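Local coordinates for protein ARF-like GTPase (Chlamydomonas reinhardtii, PDB 4M9Q) that belongs to the ARF-like small GTPases (Arl13B) and binds phosphoaminophosphonic acid-guanylate ester and a magnesium ion in the P-loop NTPase fold, at residues A[5-10]-A[74-79]; A[12-17]-A[112-117]. One frame throughout, in Å; residues are numbered along the deposited sequence.

Contact 1: residues A[5-10]-A[74-79]; sequences ITIALL and AIVYVV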
loop_
_atom_site.group_PDB
_atom_site.type_symbol
_atom_site.label_atom_id
_atom_site.label_comp_id
_atom_site.label_asym_id
_atom_site.label_seq_id
_atom_site.Cartn_x
_atom_site.Cartn_y
_atom_site.Cartn_z
ATOM N N ILE A 5 2.202 11.047 8.342
ATOM C CA ILE A 5 2.178 10.496 6.980
ATOM C C ILE A 5 0.885 9.728 6.844
ATOM O O ILE A 5 0.487 9.071 7.780
ATOM C CB ILE A 5 3.251 9.391 6.793
ATOM C CG1 ILE A 5 4.616 9.975 6.533
ATOM C CG2 ILE A 5 3.026 8.546 5.549
ATOM C CD1 ILE A 5 5.505 8.899 5.972
ATOM N N THR A 6 0.283 9.705 5.667
ATOM C CA THR A 6 -0.859 8.873 5.429
ATOM C C THR A 6 -0.473 7.919 4.278
ATOM O O THR A 6 0.179 8.329 3.303
ATOM C CB THR A 6 -2.086 9.735 5.063
ATOM O OG1 THR A 6 -2.343 10.650 6.128
ATOM C CG2 THR A 6 -3.354 8.890 4.811
ATOM N N ILE A 7 -0.887 6.663 4.400
ATOM C CA ILE A 7 -0.534 5.642 3.461
ATOM C C ILE A 7 -1.769 4.857 3.105
ATOM O O ILE A 7 -2.575 4.568 3.978
ATOM C CB ILE A 7 0.449 4.688 4.113
ATOM C CG1 ILE A 7 1.822 5.288 4.152
ATOM C CG2 ILE A 7 0.598 3.407 3.354
ATOM C CD1 ILE A 7 2.679 4.426 5.067
ATOM N N ALA A 8 -1.924 4.510 1.829
ATOM C CA ALA A 8 -3.031 3.606 1.398
ATOM C C ALA A 8 -2.441 2.277 1.150
ATOM O O ALA A 8 -1.431 2.159 0.496
ATOM C CB ALA A 8 -3.695 4.101 0.120
ATOM N N LEU A 9 -3.093 1.242 1.652
ATOM C CA LEU A 9 -2.629 -0.164 1.490
ATOM C C LEU A 9 -3.494 -0.746 0.391
ATOM O O LEU A 9 -4.690 -0.940 0.581
ATOM C CB LEU A 9 -2.836 -0.880 2.818
ATOM C CG LEU A 9 -2.211 -2.193 3.269
ATOM C CD1 LEU A 9 -0.793 -2.387 2.759
ATOM C CD2 LEU A 9 -2.291 -2.305 4.790
ATOM N N LEU A 10 -2.914 -0.950 -0.779
ATOM C CA LEU A 10 -3.663 -1.323 -1.946
ATOM C C LEU A 10 -3.126 -2.638 -2.488
ATOM O O LEU A 10 -2.121 -3.156 -2.005
ATOM C CB LEU A 10 -3.505 -0.235 -3.011
ATOM C CG LEU A 10 -3.917 1.205 -2.650
ATOM C CD1 LEU A 10 -3.671 2.068 -3.867
ATOM C CD2 LEU A 10 -5.350 1.253 -2.196
ATOM N N ALA A 74 2.031 8.154 0.247
ATOM C CA ALA A 74 2.709 7.000 -0.317
ATOM C C ALA A 74 1.744 5.839 -0.353
ATOM O O ALA A 74 0.624 5.915 0.240
ATOM C CB ALA A 74 3.925 6.630 0.511
ATOM N N ILE A 75 2.171 4.762 -1.023
ATOM C CA ILE A 75 1.351 3.576 -1.193
ATOM C C ILE A 75 2.120 2.356 -0.732
ATOM O O ILE A 75 3.325 2.295 -0.932
ATOM C CB ILE A 75 1.004 3.393 -2.674
ATOM C CG1 ILE A 75 -0.198 4.266 -3.020
ATOM C CG2 ILE A 75 0.763 1.910 -3.010
ATOM C CD1 ILE A 75 -0.964 3.760 -4.225
ATOM N N VAL A 76 1.445 1.415 -0.072
ATOM C CA VAL A 76 1.964 0.083 0.046
ATOM C C VAL A 76 1.104 -0.720 -0.938
ATOM O O VAL A 76 -0.108 -0.724 -0.797
ATOM C CB VAL A 76 1.863 -0.449 1.445
ATOM C CG1 VAL A 76 2.297 -1.904 1.498
ATOM C CG2 VAL A 76 2.690 0.387 2.409
ATOM N N TYR A 77 1.714 -1.344 -1.957
ATOM C CA TYR A 77 1.004 -2.194 -2.866
ATOM C C TYR A 77 1.392 -3.647 -2.588
ATOM O O TYR A 77 2.580 -3.980 -2.564
ATOM C CB TYR A 77 1.342 -1.812 -4.278
ATOM C CG TYR A 77 0.380 -2.402 -5.296
ATOM C CD1 TYR A 77 -0.832 -1.819 -5.532
ATOM C CD2 TYR A 77 0.707 -3.552 -6.002
ATOM C CE1 TYR A 77 -1.700 -2.371 -6.432
ATOM C CE2 TYR A 77 -0.161 -4.109 -6.891
ATOM C CZ TYR A 77 -1.364 -3.511 -7.102
ATOM O OH TYR A 77 -2.207 -4.049 -8.013
ATOM N N VAL A 78 0.417 -4.510 -2.332
ATOM C CA VAL A 78 0.667 -5.876 -1.955
ATOM C C VAL A 78 0.244 -6.778 -3.094
ATOM O O VAL A 78 -0.853 -6.649 -3.661
ATOM C CB VAL A 78 -0.124 -6.235 -0.684
ATOM C CG1 VAL A 78 0.232 -7.641 -0.183
ATOM C CG2 VAL A 78 0.127 -5.215 0.436
ATOM N N VAL A 79 1.128 -7.725 -3.433
ATOM C CA VAL A 79 0.883 -8.681 -4.486
ATOM C C VAL A 79 0.940 -10.052 -3.871
ATOM O O VAL A 79 1.806 -10.326 -3.031
ATOM C CB VAL A 79 1.978 -8.621 -5.553
ATOM C CG1 VAL A 79 1.706 -9.638 -6.657
ATOM C CG2 VAL A 79 2.037 -7.246 -6.155
#

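Contact 2: residues A[12-17]-A[112-117]; sequences LDNAGK and ANKQDL. With GNP (phosphoaminophosphonic acid-guanylate ester), chain D.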
loop_
_atom_site.group_PDB
_atom_site.type_symbol
_atom_site.label_atom_id
_atom_site.label_comp_id
_atom_site.label_asym_id
_atom_site.label_seq_id
_atom_site.Cartn_x
_atom_site.Cartn_y
_atom_site.Cartn_z
ATOM N N LEU A 12 -4.704 -6.338 -5.085
ATOM C CA LEU A 12 -5.904 -7.076 -5.474
ATOM C C LEU A 12 -6.470 -7.794 -4.257
ATOM O O LEU A 12 -5.769 -8.028 -3.253
ATOM C CB LEU A 12 -5.585 -8.127 -6.540
ATOM C CG LEU A 12 -5.021 -7.693 -7.890
ATOM C CD1 LEU A 12 -4.817 -8.912 -8.786
ATOM C CD2 LEU A 12 -5.888 -6.633 -8.580
ATOM N N ASP A 13 -7.734 -8.176 -4.363
ATOM C CA ASP A 13 -8.322 -9.013 -3.354
ATOM C C ASP A 13 -7.455 -10.267 -3.209
ATOM O O ASP A 13 -6.872 -10.755 -4.158
ATOM C CB ASP A 13 -9.754 -9.372 -3.714
ATOM C CG ASP A 13 -9.851 -10.143 -4.996
ATOM O OD1 ASP A 13 -9.667 -9.515 -6.064
ATOM O OD2 ASP A 13 -10.104 -11.374 -4.948
ATOM N N ASN A 14 -7.323 -10.722 -1.976
ATOM C CA ASN A 14 -6.602 -11.924 -1.634
ATOM C C ASN A 14 -5.077 -11.768 -1.542
ATOM O O ASN A 14 -4.364 -12.714 -1.197
ATOM C CB ASN A 14 -6.987 -13.077 -2.582
ATOM C CG ASN A 14 -6.766 -14.439 -1.950
ATOM O OD1 ASN A 14 -7.279 -14.704 -0.862
ATOM N ND2 ASN A 14 -5.985 -15.306 -2.615
ATOM N N ALA A 15 -4.579 -10.562 -1.779
ATOM C CA ALA A 15 -3.140 -10.341 -1.811
ATOM C C ALA A 15 -2.528 -10.483 -0.405
ATOM O O ALA A 15 -1.357 -10.977 -0.248
ATOM C CB ALA A 15 -2.836 -8.976 -2.384
ATOM N N GLY A 16 -3.323 -10.066 0.592
ATOM C CA GLY A 16 -2.929 -10.162 1.996
ATOM C C GLY A 16 -2.777 -8.861 2.734
ATOM O O GLY A 16 -2.037 -8.830 3.711
ATOM N N LYS A 17 -3.515 -7.824 2.311
ATOM C CA LYS A 17 -3.367 -6.469 2.842
ATOM C C LYS A 17 -3.828 -6.438 4.284
ATOM O O LYS A 17 -3.107 -5.980 5.178
ATOM C CB LYS A 17 -4.217 -5.493 2.065
ATOM C CG LYS A 17 -3.919 -5.445 0.593
ATOM C CD LYS A 17 -4.816 -4.459 -0.167
ATOM C CE LYS A 17 -6.235 -4.993 -0.318
ATOM N NZ LYS A 17 -6.309 -6.138 -1.255
ATOM N N ALA A 112 5.938 -8.409 -2.005
ATOM C CA ALA A 112 5.730 -9.667 -2.734
ATOM C C ALA A 112 5.351 -10.685 -1.675
ATOM O O ALA A 112 6.210 -11.389 -1.150
ATOM C CB ALA A 112 7.007 -10.110 -3.460
ATOM N N ASN A 113 4.073 -10.731 -1.352
ATOM C CA ASN A 113 3.588 -11.478 -0.191
ATOM C C ASN A 113 3.439 -13.004 -0.418
ATOM O O ASN A 113 3.449 -13.507 -1.535
ATOM C CB ASN A 113 2.272 -10.870 0.278
ATOM C CG ASN A 113 1.844 -11.385 1.626
ATOM O OD1 ASN A 113 2.681 -11.616 2.526
ATOM N ND2 ASN A 113 0.549 -11.601 1.782
ATOM N N LYS A 114 3.344 -13.735 0.676
ATOM C CA LYS A 114 3.057 -15.196 0.647
ATOM C C LYS A 114 4.285 -16.021 0.239
ATOM O O LYS A 114 4.162 -16.996 -0.468
ATOM C CB LYS A 114 1.852 -15.491 -0.260
ATOM C CG LYS A 114 0.587 -14.656 0.073
ATOM C CD LYS A 114 -0.700 -15.405 -0.286
ATOM C CE LYS A 114 -1.938 -14.550 -0.192
ATOM N NZ LYS A 114 -3.156 -15.167 -0.806
ATOM N N GLN A 115 5.460 -15.627 0.724
ATOM C CA GLN A 115 6.705 -16.305 0.416
ATOM C C GLN A 115 6.858 -17.636 1.126
ATOM O O GLN A 115 7.816 -18.350 0.870
ATOM C CB GLN A 115 7.904 -15.440 0.737
ATOM C CG GLN A 115 8.027 -14.160 -0.086
ATOM C CD GLN A 115 8.450 -14.393 -1.513
ATOM O OE1 GLN A 115 9.289 -15.220 -1.754
ATOM N NE2 GLN A 115 7.906 -13.632 -2.444
ATOM N N ASP A 116 5.929 -17.968 2.014
ATOM C CA ASP A 116 5.845 -19.334 2.595
ATOM C C ASP A 116 5.249 -20.325 1.620
ATOM O O ASP A 116 5.420 -21.532 1.770
ATOM C CB ASP A 116 4.993 -19.338 3.864
ATOM C CG ASP A 116 3.566 -18.817 3.606
ATOM O OD1 ASP A 116 3.360 -17.721 2.959
ATOM O OD2 ASP A 116 2.620 -19.518 4.052
ATOM N N LEU A 117 4.517 -19.848 0.621
ATOM C CA LEU A 117 3.940 -20.798 -0.369
ATOM C C LEU A 117 4.991 -21.292 -1.379
ATOM O O LEU A 117 5.819 -20.533 -1.898
ATOM C CB LEU A 117 2.737 -20.168 -1.076
ATOM C CG LEU A 117 1.559 -19.971 -0.119
ATOM C CD1 LEU A 117 0.440 -19.321 -0.920
ATOM C CD2 LEU A 117 1.173 -21.313 0.546
HETATM P PG GNP D . -9.395 -8.029 0.353
HETATM O O1G GNP D . -9.770 -7.504 1.839
HETATM O O2G GNP D . -8.611 -6.941 -0.458
HETATM O O3G GNP D . -10.700 -8.542 -0.283
HETATM N N3B GNP D . -8.246 -9.266 0.555
HETATM P PB GNP D . -6.881 -8.928 1.492
HETATM O O1B GNP D . -7.201 -7.937 2.726
HETATM O O2B GNP D . -5.846 -8.384 0.546
HETATM O O3A GNP D . -6.465 -10.390 1.952
HETATM P PA GNP D . -6.355 -10.958 3.434
HETATM O O1A GNP D . -7.780 -11.039 3.823
HETATM O O2A GNP D . -5.360 -10.125 4.163
HETATM O "O5'" GNP D . -5.730 -12.387 3.085
HETATM C "C5'" GNP D . -6.351 -13.202 2.063
HETATM C "C4'" GNP D . -6.095 -14.707 2.342
HETATM O "O4'" GNP D . -4.675 -14.899 2.253
HETATM C "C3'" GNP D . -6.407 -15.140 3.767
HETATM O "O3'" GNP D . -6.608 -16.547 3.883
HETATM C "C2'" GNP D . -5.126 -14.918 4.497
HETATM O "O2'" GNP D . -4.954 -15.704 5.639
HETATM C "C1'" GNP D . -4.143 -15.387 3.471
HETATM N N9 GNP D . -2.767 -14.909 3.634
HETATM C C8 GNP D . -2.418 -13.640 3.839
HETATM N N7 GNP D . -1.084 -13.518 3.877
HETATM C C5 GNP D . -0.564 -14.739 3.714
HETATM C C6 GNP D . 0.810 -15.271 3.688
HETATM O O6 GNP D . 1.802 -14.534 3.845
HETATM N N1 GNP D . 0.949 -16.562 3.475
HETATM C C2 GNP D . -0.115 -17.405 3.295
HETATM N N2 GNP D . 0.162 -18.697 3.107
HETATM N N3 GNP D . -1.411 -16.998 3.307
HETATM C C4 GNP D . -1.676 -15.670 3.549
#

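Contact 1: residues A[5-10]-A[74-79]
Ile7 lies level with Ala74, and from here two parallel strands run side by side, their axes diverging by only 15°. CG2 of Ile7 meets CG2 of Val76 at 3.8 Å, the two side chains crossing obliquely, and Ile7 CA makes a CA-H...O contact with Ala74 O. Ala8 then takes both roles in the pairing: its amide makes a weak bond to Ala74 O, and Ala8 O accepts from Val76 N at 3.0 Å. Leu9 lies alongside Val76 on the same sheet face as Ile7, the two side chains pointing the same way. In the conformer given, one of two, CG is anti to the backbone N (chi1 -163°) and Leu9 CD1 lies beside CG1 of Val76 and 3.8 Å from CG2 of Val78, a tentative placing. Leu10 turns to the other face, with Ala8. Leu10 N donates to Val76 O at 2.8 Å in a nearly straight bond (173°), and Leu10 O receives Val78 N at 2.9 Å. The Leu10 and Ile75 side chains cross roughly at a right angle; the close approach of their CD1 atoms is doubtful, Ile75 being modelled in two conformers. Leu10 CB lies 4.0 Å from CD1 of the Tyr77 ring. The pairing belongs to the parallel part of the central mixed sheet of the small GTPase fold and is buried throughout. Strand 48-55 flanks 5-10 and strand 108-113 flanks 74-79. Helix 157-190 packs on Ile7 and Ala74, whereas helix 87-99 packs on Ile75 and Tyr77 across the sheet, where Tyr77 OH is hydrogen-bonded to Ser90 OG.

Contact 2: residues A[12-17]-A[112-117]
Lys114 extends beyond CG (chi3 -171°, chi4 168°), which carries its NZ to the carbonyl of Asn14, and Asn113 swings CG anti to its backbone N (chi1 -168°) to present ND2 to Ala15 O. The lysine bond, Lys114 NZ to Asn14 O, is 2.8 Å and nearly collinear with the carbonyl. The amide bond, Asn113 ND2 to Ala15 O, is 2.9 Å and almost straight; it lies in the planes of both groups and uses a carbonyl lone pair. Two side chains of the NKxD motif thus hold successive carbonyls of the P-loop. The nucleotide joins the same two segments. Gly16 N and Lys17 N both donate to O2B of the ligand, and Lys17 NZ grips O2B and O2G, the latter at 2.6 Å. At the other end Asp116 accepts the guanine N1 on OD1 (2.7 Å) and N2 on OD2, a paired grip that recognises the base edge, while the aliphatic part of Lys114 lies over one face of the purine, CG 3.7 Å from GNP C6. Lys114 NZ is also salt-bridged to Asp80 at the end of strand 74-80. Segment 12-17 links strand 3-10 to helix 17-24, and Asn113 ends strand 108-113, with Val78 of strand 74-80 packed against Ala15 and Asn113.

From the N terminus, strand 3-10 supplies the first half of contact 1 and runs straight into the P-loop, the first half of contact 2. The chain then passes through helix 17-24 and strands 38-45 and 48-55 before 74-79 returns to pair with 5-10, closing contact 1 over 63 intervening residues. Only after helix 87-99 does 112-117 come back to 12-17 and close contact 2, so the two closures cross instead of nesting. Their centres are about 14 Å apart, and they join directly where Val79 O meets Asn113 N at 2.9 Å, a probable hydrogen bond between neighbouring strands. Contact 1 builds the sheet interior; contact 2 ties the C-terminal ends of its strands to the nucleotide site.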